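Acyl-CoA dehydrogenase (Thermus thermophilus, PDB 2Z1Q) probably catalyses the FAD-dependent 2,3-dehydrogenation of saturated acyl-CoA thioesters, passing the electrons to an acceptor. Local coordinates at residues V63-K68 with G104-T109; L74-V79 with G84-P89; L119-F124 with R131-K136; V259-R264 with E346-A351. One frame throughout, in Å; residues are numbered along the deposited sequence.

Interaction 1 of 4, residues V63-K68 with G104-T109; sequences VPLMRK and GGFSVT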
# COMPACT_ATOMS: atom_id res chain seq x y z
N VAL B 63 17.19 10.94 23.76
CA VAL B 63 18.48 10.96 24.46
C VAL B 63 18.49 10.04 25.68
O VAL B 63 19.31 9.14 25.79
CB VAL B 63 18.87 12.39 24.87
CG1 VAL B 63 20.21 12.38 25.58
CG2 VAL B 63 18.94 13.28 23.64
N PRO B 64 17.56 10.26 26.62
CA PRO B 64 17.56 9.38 27.79
C PRO B 64 17.29 7.92 27.39
O PRO B 64 17.84 7.00 27.99
CB PRO B 64 16.47 9.99 28.68
CG PRO B 64 15.54 10.63 27.67
CD PRO B 64 16.52 11.29 26.74
N LEU B 65 16.43 7.71 26.39
CA LEU B 65 16.13 6.36 25.92
C LEU B 65 17.37 5.69 25.35
O LEU B 65 17.60 4.50 25.55
CB LEU B 65 15.04 6.37 24.85
CG LEU B 65 13.61 6.38 25.36
CD1 LEU B 65 12.66 6.60 24.20
CD2 LEU B 65 13.29 5.07 26.07
N MET B 66 18.16 6.47 24.64
CA MET B 66 19.37 5.94 24.03
C MET B 66 20.39 5.63 25.13
O MET B 66 21.15 4.66 25.03
CB MET B 66 19.91 6.96 23.01
CG MET B 66 20.80 6.36 21.91
SD MET B 66 19.97 5.40 20.59
CE MET B 66 19.59 3.88 21.42
N ARG B 67 20.40 6.43 26.20
CA ARG B 67 21.31 6.20 27.32
C ARG B 67 20.92 4.87 27.98
O ARG B 67 21.78 4.04 28.27
CB ARG B 67 21.20 7.32 28.35
CG ARG B 67 22.38 8.28 28.41
CD ARG B 67 22.51 9.15 27.16
NE ARG B 67 23.18 10.41 27.47
CZ ARG B 67 23.55 11.30 26.56
NH1 ARG B 67 23.33 11.09 25.27
NH2 ARG B 67 24.15 12.43 26.95
N LYS B 68 19.63 4.66 28.19
CA LYS B 68 19.17 3.42 28.81
C LYS B 68 19.54 2.20 27.97
O LYS B 68 19.98 1.19 28.51
CB LYS B 68 17.66 3.44 29.04
CG LYS B 68 17.20 4.40 30.12
CD LYS B 68 15.69 4.37 30.31
CE LYS B 68 15.26 5.30 31.43
NZ LYS B 68 15.54 6.72 31.10
N GLY B 104 8.49 1.96 17.43
CA GLY B 104 8.11 3.02 16.52
C GLY B 104 9.34 3.74 16.02
O GLY B 104 10.37 3.11 15.77
N GLY B 105 9.26 5.06 15.89
CA GLY B 105 10.39 5.83 15.40
C GLY B 105 11.71 5.62 16.13
O GLY B 105 12.78 5.83 15.54
N PHE B 106 11.67 5.22 17.39
CA PHE B 106 12.90 5.01 18.13
C PHE B 106 13.76 3.97 17.41
O PHE B 106 14.99 3.98 17.54
CB PHE B 106 12.60 4.57 19.56
CG PHE B 106 13.84 4.27 20.35
CD1 PHE B 106 14.70 5.29 20.73
CD2 PHE B 106 14.18 2.96 20.63
CE1 PHE B 106 15.91 5.00 21.39
CE2 PHE B 106 15.37 2.65 21.28
CZ PHE B 106 16.24 3.67 21.65
N SER B 107 13.12 3.09 16.64
CA SER B 107 13.84 2.08 15.89
C SER B 107 14.83 2.75 14.93
O SER B 107 15.96 2.27 14.75
CB SER B 107 12.86 1.20 15.11
OG SER B 107 12.11 1.98 14.20
N VAL B 108 14.42 3.85 14.30
CA VAL B 108 15.31 4.56 13.38
C VAL B 108 16.43 5.23 14.20
O VAL B 108 17.58 5.24 13.80
CB VAL B 108 14.54 5.60 12.53
CG1 VAL B 108 15.49 6.37 11.61
CG2 VAL B 108 13.50 4.88 11.69
N THR B 109 16.08 5.79 15.36
CA THR B 109 17.08 6.43 16.22
C THR B 109 18.17 5.40 16.53
O THR B 109 19.34 5.64 16.27
CB THR B 109 16.44 6.91 17.54
OG1 THR B 109 15.34 7.77 17.25
CG2 THR B 109 17.47 7.66 18.38
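M66 and L65 of helix 62-71 both reach the phenyl ring of F106 of helix 106-117, and M66 carries on past it to T109. The methionine chain can be followed outward. Its CB lies on the flank of its own helix, and CG stands anti to the backbone N (chi1 -156°). The chain then turns sharply at chi2 and chi3, bringing CE back beside the ring. M66 SD comes 4.0 Å from T109 CG2, a methyl contact in which the two side chains run past each other in opposite directions. M66 SD also lies 5.2 Å from the centroid of the F106 ring, 60° off its normal, an oblique Met-aromatic contact. The terminal methyl makes the closest approach, with M66 CE 3.4 Å from F106 CZ. From the preceding residue, L65 CB meets F106 CE1 at 3.8 Å, and the L65 side chain also packs on V47 and M54 of helix 30-54. F106 is thus touched at CE1 and CZ by two successive residues of one helix. Shortening M66 to an alanine would probably leave F106 CZ and T109 CG2 without the methyl and sulfur that lie against them. The two helices belong to the helical N-terminal domain of the acyl-CoA dehydrogenase fold, and the side chain of T109 is about 10 Å from a bound FAD. Buried and apolar across the interface, the contact rests on dispersion and shape, with the polarisable sulfur bridging an aromatic ring and a methyl group.

Interaction 2 of 4, residues L74-V79 with G84-P89; sequences LLAIDV and GGLDLP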
# COMPACT_ATOMS: atom_id res chain seq x y z
N LEU B 74 22.87 -2.62 24.48
CA LEU B 74 22.31 -2.75 23.14
C LEU B 74 23.05 -1.93 22.09
O LEU B 74 22.94 -2.20 20.90
CB LEU B 74 20.83 -2.35 23.13
CG LEU B 74 19.94 -3.23 24.01
CD1 LEU B 74 18.49 -2.85 23.82
CD2 LEU B 74 20.15 -4.70 23.66
N LEU B 75 23.82 -0.94 22.54
CA LEU B 75 24.56 -0.10 21.62
C LEU B 75 26.00 -0.58 21.42
O LEU B 75 26.72 -0.05 20.57
CB LEU B 75 24.55 1.35 22.11
CG LEU B 75 23.15 1.92 22.34
CD1 LEU B 75 23.27 3.33 22.93
CD2 LEU B 75 22.38 1.94 21.03
N ALA B 76 26.41 -1.58 22.20
CA ALA B 76 27.77 -2.10 22.10
C ALA B 76 27.87 -3.48 21.44
O ALA B 76 28.96 -4.02 21.30
CB ALA B 76 28.40 -2.14 23.49
N ILE B 77 26.74 -4.03 21.02
CA ILE B 77 26.71 -5.35 20.36
C ILE B 77 27.67 -5.48 19.17
O ILE B 77 28.42 -6.45 19.07
CB ILE B 77 25.27 -5.67 19.87
CG1 ILE B 77 24.33 -5.73 21.06
CG2 ILE B 77 25.25 -6.99 19.11
CD1 ILE B 77 22.88 -5.81 20.66
N ASP B 78 27.65 -4.50 18.26
CA ASP B 78 28.52 -4.54 17.09
C ASP B 78 29.81 -3.75 17.25
O ASP B 78 30.50 -3.46 16.27
CB ASP B 78 27.77 -4.04 15.86
CG ASP B 78 26.74 -5.04 15.35
OD1 ASP B 78 25.68 -4.60 14.84
OD2 ASP B 78 26.99 -6.26 15.46
N VAL B 79 30.16 -3.42 18.49
CA VAL B 79 31.37 -2.65 18.76
C VAL B 79 32.49 -3.53 19.33
O VAL B 79 32.26 -4.36 20.20
CB VAL B 79 31.10 -1.50 19.75
CG1 VAL B 79 32.38 -0.71 20.00
CG2 VAL B 79 30.00 -0.59 19.20
N GLY B 84 35.07 -0.80 24.56
CA GLY B 84 33.84 -0.78 25.32
C GLY B 84 32.70 -1.54 24.68
O GLY B 84 31.56 -1.49 25.15
N GLY B 85 33.00 -2.24 23.59
CA GLY B 85 31.98 -3.01 22.91
C GLY B 85 31.92 -4.45 23.39
O GLY B 85 32.76 -4.88 24.17
N LEU B 86 30.91 -5.18 22.92
CA LEU B 86 30.74 -6.58 23.27
C LEU B 86 31.16 -7.47 22.11
O LEU B 86 31.38 -8.67 22.29
CB LEU B 86 29.29 -6.88 23.63
CG LEU B 86 28.81 -6.54 25.04
CD1 LEU B 86 29.31 -5.17 25.43
CD2 LEU B 86 27.30 -6.59 25.08
N ASP B 87 31.26 -6.88 20.92
CA ASP B 87 31.66 -7.61 19.72
C ASP B 87 31.01 -8.99 19.61
O ASP B 87 31.68 -10.02 19.61
CB ASP B 87 33.17 -7.77 19.70
CG ASP B 87 33.68 -8.20 18.35
OD1 ASP B 87 34.89 -8.48 18.24
OD2 ASP B 87 32.87 -8.26 17.40
N LEU B 88 29.69 -8.99 19.50
CA LEU B 88 28.92 -10.22 19.42
C LEU B 88 28.54 -10.58 17.99
O LEU B 88 28.61 -9.76 17.08
CB LEU B 88 27.67 -10.09 20.28
CG LEU B 88 27.89 -9.98 21.79
CD1 LEU B 88 26.60 -9.53 22.49
CD2 LEU B 88 28.35 -11.34 22.31
N PRO B 89 28.16 -11.85 17.77
CA PRO B 89 27.76 -12.33 16.44
C PRO B 89 26.61 -11.50 15.83
O PRO B 89 25.68 -11.10 16.54
CB PRO B 89 27.35 -13.77 16.70
CG PRO B 89 28.27 -14.18 17.81
CD PRO B 89 28.27 -12.97 18.73
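Backbone carbonyls of A76, I77 and V79 receive the amides of L86, L88 and D87 respectively. A76 O takes L86 N at 2.8 Å, from above its carbonyl plane, and V79 N from the opposite face, so this one oxygen both closes the type I turn A76-V79 and ties it to the second segment. I77 O accepts L88 N almost straight, at 2.9 Å and 168°. The third bond, from D87 N to V79 O, is weak (129° at the hydrogen), but V79 O also lies 3.0 Å from G85 CA in a CA-H...O contact; a CB on G85 would run into that oxygen. Main-chain bonds thus hold the type I turn against the irregular 84-89 segment, in the connection between helices 62-71 and 90-99 of the N-terminal domain. The carboxylates look to other partners: D78 OD2 has a salt bridge to K90 and a hydrogen bond to S93, and D87 OD1 a salt bridge to K335. Apolar contacts flank the polar network. A76 CB touches L86 CD1 at 3.7 Å, and I77 CG2 lies 4.1 Å from L88 CB where the two side chains cross obliquely, while the I77 side chain also packs on helices 90-99 and 106-117.

Interaction 3 of 4, residues L119-F124 with R131-K136; sequences LPLVYF and RKYLPK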
# COMPACT_ATOMS: atom_id res chain seq x y z
N LEU B 119 29.39 2.15 12.73
CA LEU B 119 30.18 1.33 11.80
C LEU B 119 31.28 2.04 11.01
O LEU B 119 32.34 1.46 10.79
CB LEU B 119 29.26 0.60 10.81
CG LEU B 119 28.89 -0.84 11.19
CD1 LEU B 119 28.53 -0.92 12.65
CD2 LEU B 119 27.73 -1.33 10.34
N PRO B 120 31.04 3.28 10.57
CA PRO B 120 32.11 3.95 9.82
C PRO B 120 33.38 4.02 10.67
O PRO B 120 34.47 3.69 10.18
CB PRO B 120 31.50 5.31 9.51
CG PRO B 120 30.04 4.98 9.35
CD PRO B 120 29.80 4.07 10.53
N LEU B 121 33.24 4.41 11.93
CA LEU B 121 34.39 4.49 12.83
C LEU B 121 34.98 3.10 13.07
O LEU B 121 36.20 2.93 13.09
CB LEU B 121 33.98 5.12 14.16
CG LEU B 121 34.21 6.63 14.30
CD1 LEU B 121 33.38 7.19 15.45
CD2 LEU B 121 35.69 6.90 14.53
N VAL B 122 34.12 2.10 13.24
CA VAL B 122 34.59 0.74 13.47
C VAL B 122 35.30 0.15 12.25
O VAL B 122 36.26 -0.62 12.39
CB VAL B 122 33.43 -0.20 13.84
CG1 VAL B 122 33.92 -1.64 13.92
CG2 VAL B 122 32.82 0.22 15.17
N TYR B 123 34.85 0.50 11.06
CA TYR B 123 35.45 -0.03 9.84
C TYR B 123 36.70 0.72 9.36
O TYR B 123 37.66 0.10 8.91
CB TYR B 123 34.42 -0.04 8.70
CG TYR B 123 33.31 -1.06 8.85
CD1 TYR B 123 32.23 -1.06 7.96
CD2 TYR B 123 33.36 -2.05 9.82
CE1 TYR B 123 31.23 -2.03 8.03
CE2 TYR B 123 32.37 -3.03 9.90
CZ TYR B 123 31.31 -3.02 9.01
OH TYR B 123 30.37 -4.01 9.08
N PHE B 124 36.69 2.05 9.45
CA PHE B 124 37.84 2.81 8.97
C PHE B 124 38.45 3.73 10.02
O PHE B 124 39.43 4.42 9.75
CB PHE B 124 37.44 3.62 7.72
CG PHE B 124 36.91 2.77 6.59
CD1 PHE B 124 35.62 2.23 6.65
CD2 PHE B 124 37.71 2.45 5.50
CE1 PHE B 124 35.15 1.39 5.64
CE2 PHE B 124 37.24 1.61 4.47
CZ PHE B 124 35.95 1.08 4.56
N ARG B 131 39.42 5.31 19.99
CA ARG B 131 39.45 5.29 21.45
C ARG B 131 38.75 6.51 22.03
O ARG B 131 38.23 6.46 23.15
CB ARG B 131 40.89 5.23 21.97
CG ARG B 131 41.00 5.06 23.50
CD ARG B 131 40.42 3.72 23.98
NE ARG B 131 39.37 3.86 24.99
CZ ARG B 131 38.66 2.84 25.48
NH1 ARG B 131 37.72 3.05 26.39
NH2 ARG B 131 38.90 1.61 25.04
N LYS B 132 38.73 7.60 21.28
CA LYS B 132 38.12 8.80 21.79
C LYS B 132 36.72 9.06 21.25
O LYS B 132 36.17 10.14 21.44
CB LYS B 132 39.01 10.00 21.48
CG LYS B 132 38.98 10.44 20.03
CD LYS B 132 38.30 11.80 19.88
CE LYS B 132 39.05 12.90 20.63
NZ LYS B 132 38.47 14.25 20.35
N TYR B 133 36.14 8.06 20.59
CA TYR B 133 34.79 8.21 20.04
C TYR B 133 33.92 6.99 20.28
O TYR B 133 32.83 7.10 20.83
CB TYR B 133 34.86 8.51 18.54
CG TYR B 133 35.23 9.94 18.19
CD1 TYR B 133 36.17 10.22 17.20
CD2 TYR B 133 34.66 11.02 18.87
CE1 TYR B 133 36.53 11.53 16.89
CE2 TYR B 133 35.00 12.33 18.57
CZ TYR B 133 35.94 12.58 17.58
OH TYR B 133 36.33 13.87 17.30
N LEU B 134 34.42 5.83 19.87
CA LEU B 134 33.68 4.58 20.01
C LEU B 134 33.18 4.29 21.42
O LEU B 134 32.05 3.83 21.60
CB LEU B 134 34.55 3.42 19.51
CG LEU B 134 33.89 2.41 18.55
CD1 LEU B 134 33.19 3.15 17.42
CD2 LEU B 134 34.97 1.48 18.01
N PRO B 135 34.00 4.54 22.44
CA PRO B 135 33.53 4.27 23.80
C PRO B 135 32.24 5.03 24.14
O PRO B 135 31.31 4.46 24.71
CB PRO B 135 34.73 4.67 24.67
CG PRO B 135 35.90 4.35 23.77
CD PRO B 135 35.44 4.89 22.43
N LYS B 136 32.17 6.30 23.78
CA LYS B 136 30.97 7.09 24.07
C LYS B 136 29.77 6.60 23.26
O LYS B 136 28.64 6.54 23.76
CB LYS B 136 31.22 8.56 23.77
CG LYS B 136 32.35 9.18 24.57
CD LYS B 136 32.39 10.68 24.28
CE LYS B 136 33.49 11.41 25.04
NZ LYS B 136 34.87 11.02 24.60
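L121 and V122, neighbours on the short helix 119-124, receive Y133 and L134 from the start of helix 134-139, where Y133 holds the N-cap position. The aliphatic contacts centre on L134. L134 CD1 lies 3.7 Å from V122 CG2 and 3.9 Å from L121 CB, so this methyl is shared by two successive residues of the facing helix. L134 CD2 also approaches V122 CG2, at 3.8 Å; the valine methyl therefore meets both branches of the leucine fork, and the two side chains cross at about a right angle. With chi1 174°, V122 CG2 lies anti to the carbonyl carbon and beside the backbone N, facing L134. A further aliphatic pair joins L121 CD1 to Y133 CB at 3.7 Å. A glycine instead of L134 would probably leave V122 CG2 and L121 CB facing a gap and weaken the hold between the two helices.

The aromatic ring of Y133 makes contacts of a second kind. L121 CD2 lies obliquely by it. K132 CD covers one face of the Y133 ring from within the segment, 3.3 Å above its centre, and the hydroxyl makes a weak hydrogen bond to E208. L121 and Y133 both touch L206 of strand 201-208, so the N-terminal helices here meet the middle-domain sheet. Across the contact the union is purely apolar, implying that between these segments the fit rests on burial and shape, without directional bonds.

Interaction 4 of 4, residues V259-R264 with E346-A351; sequences VLNVGR and EYAVEA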
# COMPACT_ATOMS: atom_id res chain seq x y z
N VAL B 259 28.65 -0.09 4.89
CA VAL B 259 27.64 0.05 5.93
C VAL B 259 26.28 -0.40 5.39
O VAL B 259 25.46 -0.94 6.13
CB VAL B 259 27.57 1.50 6.48
CG1 VAL B 259 28.95 1.88 7.04
CG2 VAL B 259 27.13 2.47 5.40
N LEU B 260 26.06 -0.20 4.09
CA LEU B 260 24.80 -0.61 3.48
C LEU B 260 24.50 -2.10 3.65
O LEU B 260 23.34 -2.47 3.79
CB LEU B 260 24.78 -0.24 1.98
CG LEU B 260 24.32 1.18 1.62
CD1 LEU B 260 24.75 1.53 0.20
CD2 LEU B 260 22.80 1.28 1.78
N ASN B 261 25.52 -2.96 3.65
CA ASN B 261 25.26 -4.39 3.81
C ASN B 261 24.61 -4.71 5.14
O ASN B 261 23.68 -5.51 5.21
CB ASN B 261 26.55 -5.22 3.66
CG ASN B 261 27.10 -5.21 2.25
OD1 ASN B 261 26.35 -5.11 1.27
ND2 ASN B 261 28.42 -5.34 2.13
N VAL B 262 25.09 -4.09 6.21
CA VAL B 262 24.54 -4.33 7.54
C VAL B 262 23.18 -3.68 7.67
O VAL B 262 22.24 -4.27 8.23
CB VAL B 262 25.47 -3.77 8.60
CG1 VAL B 262 24.81 -3.83 9.98
CG2 VAL B 262 26.78 -4.54 8.59
N GLY B 263 23.06 -2.46 7.17
CA GLY B 263 21.80 -1.77 7.26
C GLY B 263 20.70 -2.56 6.58
O GLY B 263 19.57 -2.59 7.07
N ARG B 264 21.01 -3.22 5.48
CA ARG B 264 19.98 -3.97 4.78
C ARG B 264 19.48 -5.20 5.51
O ARG B 264 18.27 -5.42 5.58
CB ARG B 264 20.47 -4.35 3.38
CG ARG B 264 20.60 -3.14 2.47
CD ARG B 264 21.37 -3.47 1.20
NE ARG B 264 21.45 -2.29 0.33
CZ ARG B 264 22.26 -2.18 -0.72
NH1 ARG B 264 22.25 -1.06 -1.44
NH2 ARG B 264 23.09 -3.16 -1.03
N GLU B 346 30.55 -10.77 1.47
CA GLU B 346 30.38 -12.04 0.77
C GLU B 346 28.91 -12.30 0.47
O GLU B 346 28.57 -12.92 -0.53
CB GLU B 346 30.94 -13.18 1.64
CG GLU B 346 30.74 -14.58 1.05
CD GLU B 346 31.47 -14.78 -0.26
OE1 GLU B 346 31.26 -15.83 -0.90
OE2 GLU B 346 32.25 -13.88 -0.66
N TYR B 347 28.02 -11.81 1.34
CA TYR B 347 26.59 -12.02 1.14
C TYR B 347 25.80 -10.73 0.86
O TYR B 347 24.64 -10.60 1.27
CB TYR B 347 25.99 -12.76 2.34
CG TYR B 347 26.70 -14.06 2.65
CD1 TYR B 347 27.87 -14.07 3.42
CD2 TYR B 347 26.24 -15.27 2.14
CE1 TYR B 347 28.56 -15.25 3.66
CE2 TYR B 347 26.93 -16.47 2.37
CZ TYR B 347 28.09 -16.44 3.13
OH TYR B 347 28.80 -17.60 3.34
N ALA B 348 26.43 -9.80 0.14
CA ALA B 348 25.81 -8.53 -0.22
C ALA B 348 24.50 -8.78 -0.96
O ALA B 348 23.50 -8.11 -0.73
CB ALA B 348 26.77 -7.70 -1.09
N VAL B 349 24.51 -9.77 -1.86
CA VAL B 349 23.32 -10.11 -2.62
C VAL B 349 22.20 -10.57 -1.69
O VAL B 349 21.06 -10.12 -1.83
CB VAL B 349 23.63 -11.18 -3.68
CG1 VAL B 349 22.36 -11.59 -4.40
CG2 VAL B 349 24.64 -10.62 -4.67
N GLU B 350 22.51 -11.46 -0.75
CA GLU B 350 21.50 -11.95 0.19
C GLU B 350 20.94 -10.79 1.03
O GLU B 350 19.74 -10.74 1.31
CB GLU B 350 22.11 -13.00 1.13
CG GLU B 350 22.44 -14.38 0.54
CD GLU B 350 23.57 -14.39 -0.49
OE1 GLU B 350 24.51 -13.57 -0.40
OE2 GLU B 350 23.52 -15.26 -1.39
N ALA B 351 21.81 -9.88 1.45
CA ALA B 351 21.38 -8.74 2.25
C ALA B 351 20.33 -7.95 1.46
O ALA B 351 19.31 -7.56 2.00
CB ALA B 351 22.56 -7.84 2.60
O HOH W 1 23.71 -5.26 0.54
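N261 lays the end of its amide over A348, with OD1 3.5 Å from A348 CB at the first turn of helix 348-372. Its CG is anti to the carbonyl carbon and beside the backbone N (chi1 -69°), which brings the amide to the facing helix. Both ends of that amide have polar partners: ND2 gives a hydrogen bond to E345, just before the segment, and N261 OD1 accepts one from a water at 2.7 Å. The water is the polar bridge of the contact. It also donates to A348 O, at 3.1 Å, and accepts from R264 NH2, at 2.7 Å, where it lies in the plane of the guanidinium at its edge. Three groups of two helices are thereby joined through a single oxygen. R264 reaches it with a chain extended from CG to NE, and L260 CB of its own helix lies over the centre of one guanidinium face, while R264 NE hydrogen-bonds to the backbone O of E398. These links would be expected to restrict rotation of the guanidinium. The side chain of R264 is about 10 Å from a bound FAD.

One turn further on, A351 makes the more extensive packing. A351 CB approaches N261 O at 3.7 Å and R264 CB at 4.1 Å, and R264 CB lies near A351 O as well. The small alanines allow the backbones to come near, with CA atoms 5.6 Å apart at R264 and A351. Helices 252-288 and 348-372 pack in this way within the C-terminal helical bundle of the acyl-CoA dehydrogenase fold.

Overall arrangement
Interactions 1, 2 and 3 all belong to the N-terminal domain, whereas interaction 4, whose centre is the nearest of the four to the centre of the chain, joins two helices of the C-terminal domain. Interactions 1, 3 and 4 are buried; interaction 2, partly buried, includes exposed residues and relies on backbone hydrogen bonds where the other three bring helices together. Interactions 1 and 3 are apolar, interaction 1 aromatic and sulfur-bearing, interaction 3 mainly aliphatic, while interaction 4 combines alanine packing with a water bridge. Interaction 2 is nested in the loop closed by interaction 1 and touches it through L75 on M66; V79 meets L134 of interaction 3. Helix 119-124 then packs through L119, P120 and Y123 on V259 and V262, linking the two domains.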